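Local coordinates for uncharacterized protein AbaSI (Acinetobacter baumannii, PDB 4PAR) that acts as a 5-hydroxymethylcytosine-specific restriction enzyme, pairing a VSR-like endonuclease domain with an SRA-like domain that probably recognises the modified base in DNA, at residues R122-K127 / H140-K145; K23-Y28 / V73-H78. The protein carries 3 engineered substitutions. All coordinates share one frame; numbering follows the deposited sequence.

From the N terminus, residues 23-28 lead into helix 26-37, and the chain then runs through strands 45-51 and 57-64 into strand 69-74, whose end, 73-78, meets 23-28, so interaction 2 closes a loop with 44 residues between its segments. Interaction 1 opens later, at the end of strand 119-124, and closes after 12 residues in helix 136-159. The two loops are in series, neither nested nor crossed. Strands 69-74 and 119-124 are parallel neighbours in one sheet, and V123 O takes the backbone N-H of D74 at 2.8 Å. On the helical side, Y28 OH and H140 NE2 hydrogen-bond, tying helix 26-37 to helix 136-159.

Interaction 1 (R122-K127 / H140-K145); sequences RVNVFK and HQQIDK
Q142 reaches from helix 136-159 to N124 and grips its backbone at both polar atoms. The N-H of N124 gives a hydrogen bond to Q142 OE1 at 2.9 Å, in the plane of the amide carbonyl and on a lone pair, with an N-H...O angle of 154°. In return Q142 NE2 donates to N124 O at 3.1 Å, here somewhat tilted from the carbonyl plane. Glutamine suits the place because its amide offers an acceptor and a donor side by side, as a neighbouring strand would, and its chain, extended beyond CG (chi2 -175°), is long enough to span the gap. NE2 also donates to N138 OD1 one turn back in the helix, and bonds at both OE1 and NE2 probably hold the rotation of the amide. The branch CG1 of V123 lies 3.6 Å from Q142 OE1, while the side chain of N124 crosses that of Q142 at about a right angle.

Strand 119-124 is, within this chain, an edge strand of the mixed sheet in this PD-(D/E)XK-type nuclease domain. V123 pairs by backbone hydrogen bonds with E72 and D74 of strand 69-74, whereas the backbone N-H and C=O of N124 are used by the helix. Residues 140-145 run nearly antiparallel (170°) to 122-124, the axes of these short pieces 8.6 Å apart at closest.

After Q142, I143 turns its apolar side chain to I33 of helix 26-37, the helix whose V29 also meets V123. Three residues on from Q142, K145 folds its long chain back so that NZ donates to Q142 O at 3.2 Å; R122 O lies farther off, at 4.3 Å from NZ.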
loop_
_atom_site.group_PDB
_atom_site.type_symbol
_atom_site.label_atom_id
_atom_site.label_comp_id
_atom_site.label_asym_id
_atom_site.label_seq_id
_atom_site.Cartn_x
_atom_site.Cartn_y
_atom_site.Cartn_z
ATOM N N ARG F 122 17.301 -17.827 -25.732
ATOM C CA ARG F 122 16.887 -16.460 -25.986
ATOM C C ARG F 122 15.920 -16.371 -27.150
ATOM O O ARG F 122 15.916 -17.222 -28.040
ATOM C CB ARG F 122 18.108 -15.576 -26.235
ATOM C CG ARG F 122 18.790 -15.181 -24.952
ATOM C CD ARG F 122 20.030 -14.342 -25.166
ATOM N NE ARG F 122 20.777 -14.263 -23.917
ATOM C CZ ARG F 122 21.694 -15.148 -23.545
ATOM N NH1 ARG F 122 21.999 -16.168 -24.340
ATOM N NH2 ARG F 122 22.316 -15.009 -22.383
ATOM N N VAL F 123 15.075 -15.346 -27.124
ATOM C CA VAL F 123 14.222 -15.072 -28.268
ATOM C C VAL F 123 14.440 -13.647 -28.762
ATOM O O VAL F 123 14.182 -12.690 -28.038
ATOM C CB VAL F 123 12.754 -15.288 -27.931
ATOM C CG1 VAL F 123 11.903 -15.141 -29.193
ATOM C CG2 VAL F 123 12.562 -16.661 -27.300
ATOM N N ASN F 124 14.922 -13.514 -29.995
ATOM C CA ASN F 124 15.221 -12.205 -30.561
ATOM C C ASN F 124 14.046 -11.667 -31.350
ATOM O O ASN F 124 13.699 -12.196 -32.406
ATOM C CB ASN F 124 16.456 -12.277 -31.452
ATOM C CG ASN F 124 17.638 -12.882 -30.744
ATOM O OD1 ASN F 124 17.880 -14.084 -30.842
ATOM N ND2 ASN F 124 18.374 -12.057 -30.008
ATOM N N VAL F 125 13.446 -10.603 -30.831
ATOM C CA VAL F 125 12.193 -10.094 -31.362
ATOM C C VAL F 125 12.353 -8.937 -32.344
ATOM O O VAL F 125 11.371 -8.454 -32.900
ATOM C CB VAL F 125 11.292 -9.640 -30.223
ATOM C CG1 VAL F 125 11.034 -10.803 -29.281
ATOM C CG2 VAL F 125 11.943 -8.486 -29.486
ATOM N N PHE F 126 13.586 -8.496 -32.565
ATOM C CA PHE F 126 13.820 -7.379 -33.472
ATOM C C PHE F 126 14.771 -7.757 -34.599
ATOM O O PHE F 126 15.867 -8.260 -34.353
ATOM C CB PHE F 126 14.369 -6.174 -32.708
ATOM C CG PHE F 126 13.408 -5.604 -31.706
ATOM C CD1 PHE F 126 12.050 -5.594 -31.958
ATOM C CD2 PHE F 126 13.862 -5.085 -30.510
ATOM C CE1 PHE F 126 11.166 -5.073 -31.035
ATOM C CE2 PHE F 126 12.988 -4.561 -29.587
ATOM C CZ PHE F 126 11.637 -4.556 -29.845
ATOM N N LYS F 127 14.344 -7.515 -35.835
ATOM C CA LYS F 127 15.200 -7.755 -36.986
ATOM C C LYS F 127 16.251 -6.649 -37.065
ATOM O O LYS F 127 17.432 -6.886 -36.813
ATOM C CB LYS F 127 14.381 -7.840 -38.286
ATOM C CG LYS F 127 13.277 -6.799 -38.448
ATOM C CD LYS F 127 12.792 -6.728 -39.895
ATOM C CE LYS F 127 11.836 -5.559 -40.113
ATOM N NZ LYS F 127 11.462 -5.417 -41.546
ATOM N N HIS F 140 7.986 -17.332 -34.106
ATOM C CA HIS F 140 7.346 -18.628 -33.922
ATOM C C HIS F 140 8.328 -19.784 -34.091
ATOM O O HIS F 140 8.261 -20.761 -33.351
ATOM C CB HIS F 140 6.184 -18.792 -34.900
ATOM C CG HIS F 140 5.006 -17.922 -34.590
ATOM N ND1 HIS F 140 3.886 -17.876 -35.392
ATOM C CD2 HIS F 140 4.774 -17.067 -33.567
ATOM C CE1 HIS F 140 3.016 -17.027 -34.877
ATOM N NE2 HIS F 140 3.530 -16.522 -33.770
ATOM N N GLN F 141 9.231 -19.675 -35.064
ATOM C CA GLN F 141 10.238 -20.713 -35.279
ATOM C C GLN F 141 11.155 -20.848 -34.060
ATOM O O GLN F 141 11.343 -21.954 -33.532
ATOM C CB GLN F 141 11.055 -20.417 -36.541
ATOM C CG GLN F 141 10.290 -20.662 -37.839
ATOM C CD GLN F 141 11.001 -20.112 -39.064
ATOM O OE1 GLN F 141 12.037 -19.456 -38.956
ATOM N NE2 GLN F 141 10.440 -20.373 -40.239
ATOM N N GLN F 142 11.707 -19.721 -33.613
ATOM C CA GLN F 142 12.503 -19.684 -32.385
ATOM C C GLN F 142 11.782 -20.354 -31.203
ATOM O O GLN F 142 12.358 -21.168 -30.457
ATOM C CB GLN F 142 12.854 -18.234 -32.027
ATOM C CG GLN F 142 13.567 -17.454 -33.135
ATOM C CD GLN F 142 13.994 -16.055 -32.699
ATOM O OE1 GLN F 142 14.523 -15.863 -31.605
ATOM N NE2 GLN F 142 13.753 -15.072 -33.555
ATOM N N ILE F 143 10.510 -20.020 -31.033
ATOM C CA ILE F 143 9.745 -20.607 -29.943
ATOM C C ILE F 143 9.568 -22.117 -30.137
ATOM O O ILE F 143 9.663 -22.883 -29.179
ATOM C CB ILE F 143 8.385 -19.919 -29.803
ATOM C CG1 ILE F 143 8.592 -18.516 -29.234
ATOM C CG2 ILE F 143 7.452 -20.738 -28.922
ATOM C CD1 ILE F 143 7.409 -17.599 -29.424
ATOM N N ASP F 144 9.348 -22.542 -31.378
ATOM C CA ASP F 144 9.153 -23.959 -31.674
ATOM C C ASP F 144 10.387 -24.772 -31.301
ATOM O O ASP F 144 10.279 -25.821 -30.646
ATOM C CB ASP F 144 8.814 -24.167 -33.151
ATOM C CG ASP F 144 7.414 -23.695 -33.505
ATOM O OD1 ASP F 144 6.596 -23.485 -32.582
ATOM O OD2 ASP F 144 7.127 -23.541 -34.712
ATOM N N LYS F 145 11.560 -24.287 -31.706
ATOM C CA LYS F 145 12.794 -24.993 -31.370
ATOM C C LYS F 145 12.988 -25.006 -29.849
ATOM O O LYS F 145 13.394 -26.025 -29.284
ATOM C CB LYS F 145 14.014 -24.378 -32.083
ATOM C CG LYS F 145 14.345 -22.947 -31.689
ATOM C CD LYS F 145 15.617 -22.419 -32.341
ATOM C CE LYS F 145 15.832 -20.942 -31.997
ATOM N NZ LYS F 145 15.525 -20.623 -30.563
#

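Interaction 2 (K23-Y28 / V73-H78); sequences KRYEAY and VDEGHH
Two hydrogen bonds join the segments, each from a different donor. The backbone N-H of Y25, the N-cap residue of helix 26-37, points almost straight (174°) at E75 OE2, 2.8 Å away, and meets that oxygen nearly along its C-O bond. A glutamate fits here because its chain, extended beyond CG, carries an acceptor across to the start of the helix, where backbone N-H groups lack the partners of a preceding turn. Round the same carboxylate the contact is van der Waals: the aliphatic part of K23 passes obliquely over E75, with CB 3.4 Å from OE2, while the Y25 ring stands at 84° to the carboxylate plane. The second bond runs the same way, again from 23-28: K23 NZ donates to V73 O at 3.2 Å, in the carbonyl plane and on a lone pair. A bend at chi3 (-86°) turns the end of the lysine toward that carbonyl.

These bonds tie the beginning of helix 26-37 to the end of strand 69-74, in the central sheet of the PD-(D/E)XK-type nuclease domain.

Among ionic partners, K23 NZ also forms a salt bridge with D61 OD2, an oxygen that takes the N-H of V73 as well. R24 NH2 forms a salt bridge with D11 of the second subunit.

Apolar contact completes the set. Branched V73 straddles the helix start: CG1 meets Y25 CB at 4.1 Å, and CG2 lies at 4.1 Å from E26 CA.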
loop_
_atom_site.group_PDB
_atom_site.type_symbol
_atom_site.label_atom_id
_atom_site.label_comp_id
_atom_site.label_asym_id
_atom_site.label_seq_id
_atom_site.Cartn_x
_atom_site.Cartn_y
_atom_site.Cartn_z
ATOM N N LYS F 23 8.821 -6.560 -19.921
ATOM C CA LYS F 23 9.203 -6.316 -21.300
ATOM C C LYS F 23 7.995 -6.329 -22.229
ATOM O O LYS F 23 6.982 -6.959 -21.937
ATOM C CB LYS F 23 10.231 -7.357 -21.751
ATOM C CG LYS F 23 11.650 -7.006 -21.360
ATOM C CD LYS F 23 12.595 -8.165 -21.581
ATOM C CE LYS F 23 12.614 -9.083 -20.375
ATOM N NZ LYS F 23 13.594 -10.198 -20.528
ATOM N N ARG F 24 8.125 -5.636 -23.354
ATOM C CA ARG F 24 7.037 -5.450 -24.309
ATOM C C ARG F 24 6.564 -6.744 -24.976
ATOM O O ARG F 24 5.363 -6.972 -25.127
ATOM C CB ARG F 24 7.475 -4.449 -25.378
ATOM C CG ARG F 24 6.487 -4.245 -26.504
ATOM C CD ARG F 24 6.776 -2.950 -27.222
ATOM N NE ARG F 24 6.483 -3.040 -28.647
ATOM C CZ ARG F 24 5.324 -2.692 -29.194
ATOM N NH1 ARG F 24 4.344 -2.228 -28.428
ATOM N NH2 ARG F 24 5.149 -2.806 -30.507
ATOM N N TYR F 25 7.509 -7.582 -25.385
ATOM C CA TYR F 25 7.193 -8.833 -26.068
ATOM C C TYR F 25 7.153 -10.045 -25.134
ATOM O O TYR F 25 7.054 -11.182 -25.599
ATOM C CB TYR F 25 8.189 -9.074 -27.200
ATOM C CG TYR F 25 7.898 -8.237 -28.425
ATOM C CD1 TYR F 25 7.922 -6.850 -28.364
ATOM C CD2 TYR F 25 7.594 -8.831 -29.640
ATOM C CE1 TYR F 25 7.650 -6.078 -29.476
ATOM C CE2 TYR F 25 7.322 -8.066 -30.760
ATOM C CZ TYR F 25 7.351 -6.690 -30.672
ATOM O OH TYR F 25 7.083 -5.923 -31.784
ATOM N N GLU F 26 7.257 -9.801 -23.828
ATOM C CA GLU F 26 7.327 -10.873 -22.829
ATOM C C GLU F 26 6.082 -11.778 -22.795
ATOM O O GLU F 26 6.179 -12.995 -22.989
ATOM C CB GLU F 26 7.558 -10.262 -21.444
ATOM C CG GLU F 26 7.651 -11.271 -20.312
ATOM C CD GLU F 26 7.339 -10.659 -18.956
ATOM O OE1 GLU F 26 7.117 -9.425 -18.891
ATOM O OE2 GLU F 26 7.307 -11.418 -17.956
ATOM N N ALA F 27 4.920 -11.175 -22.559
ATOM C CA ALA F 27 3.655 -11.905 -22.497
ATOM C C ALA F 27 3.422 -12.778 -23.721
ATOM O O ALA F 27 2.982 -13.920 -23.595
ATOM C CB ALA F 27 2.505 -10.941 -22.340
ATOM N N TYR F 28 3.720 -12.247 -24.901
ATOM C CA TYR F 28 3.451 -12.980 -26.130
ATOM C C TYR F 28 4.273 -14.248 -26.204
ATOM O O TYR F 28 3.742 -15.350 -26.392
ATOM C CB TYR F 28 3.743 -12.128 -27.362
ATOM C CG TYR F 28 3.332 -12.821 -28.639
ATOM C CD1 TYR F 28 2.001 -12.811 -29.051
ATOM C CD2 TYR F 28 4.258 -13.505 -29.421
ATOM C CE1 TYR F 28 1.604 -13.449 -30.208
ATOM C CE2 TYR F 28 3.866 -14.153 -30.589
ATOM C CZ TYR F 28 2.532 -14.118 -30.975
ATOM O OH TYR F 28 2.112 -14.747 -32.125
ATOM N N VAL F 73 13.369 -13.173 -23.241
ATOM C CA VAL F 73 13.085 -12.349 -24.403
ATOM C C VAL F 73 14.145 -11.255 -24.537
ATOM O O VAL F 73 14.378 -10.488 -23.594
ATOM C CB VAL F 73 11.687 -11.705 -24.310
ATOM C CG1 VAL F 73 11.534 -10.629 -25.368
ATOM C CG2 VAL F 73 10.601 -12.772 -24.434
ATOM N N ASP F 74 14.811 -11.207 -25.692
ATOM C CA ASP F 74 15.760 -10.138 -25.991
ATOM C C ASP F 74 15.113 -9.091 -26.878
ATOM O O ASP F 74 14.713 -9.363 -28.009
ATOM C CB ASP F 74 17.034 -10.666 -26.673
ATOM C CG ASP F 74 18.110 -9.570 -26.861
ATOM O OD1 ASP F 74 17.816 -8.373 -26.632
ATOM O OD2 ASP F 74 19.254 -9.907 -27.241
ATOM N N GLU F 75 14.957 -7.920 -26.292
ATOM C CA GLU F 75 14.697 -6.694 -26.980
ATOM C C GLU F 75 15.898 -5.819 -26.754
ATOM O O GLU F 75 16.428 -5.223 -27.663
ATOM C CB GLU F 75 13.503 -6.018 -26.360
ATOM C CG GLU F 75 12.422 -6.977 -25.941
ATOM C CD GLU F 75 11.225 -6.259 -25.384
ATOM O OE1 GLU F 75 11.312 -5.041 -25.209
ATOM O OE2 GLU F 75 10.203 -6.899 -25.117
ATOM N N GLY F 76 16.332 -5.734 -25.509
ATOM C CA GLY F 76 17.525 -4.981 -25.224
ATOM C C GLY F 76 17.417 -3.524 -25.572
ATOM O O GLY F 76 17.346 -3.173 -26.722
ATOM N N HIS F 77 17.402 -2.657 -24.584
ATOM C CA HIS F 77 17.572 -1.256 -24.853
ATOM C C HIS F 77 16.387 -0.364 -24.735
ATOM O O HIS F 77 16.553 0.819 -24.449
ATOM C CB HIS F 77 18.225 -1.052 -26.205
ATOM C CG HIS F 77 19.733 -1.077 -26.162
ATOM N ND1 HIS F 77 20.437 -0.494 -25.183
ATOM C CD2 HIS F 77 20.662 -1.626 -27.035
ATOM C CE1 HIS F 77 21.747 -0.674 -25.408
ATOM N NE2 HIS F 77 21.883 -1.364 -26.541
ATOM N N HIS F 78 15.181 -0.852 -24.955
ATOM C CA HIS F 78 14.063 0.057 -24.903
ATOM C C HIS F 78 13.209 -0.139 -23.701
ATOM O O HIS F 78 12.572 0.794 -23.197
ATOM C CB HIS F 78 13.232 -0.101 -26.143
ATOM C CG HIS F 78 14.039 -0.363 -27.377
ATOM N ND1 HIS F 78 14.181 0.543 -28.347
ATOM C CD2 HIS F 78 14.740 -1.483 -27.776
ATOM C CE1 HIS F 78 14.933 0.028 -29.323
ATOM N NE2 HIS F 78 15.276 -1.210 -28.972
#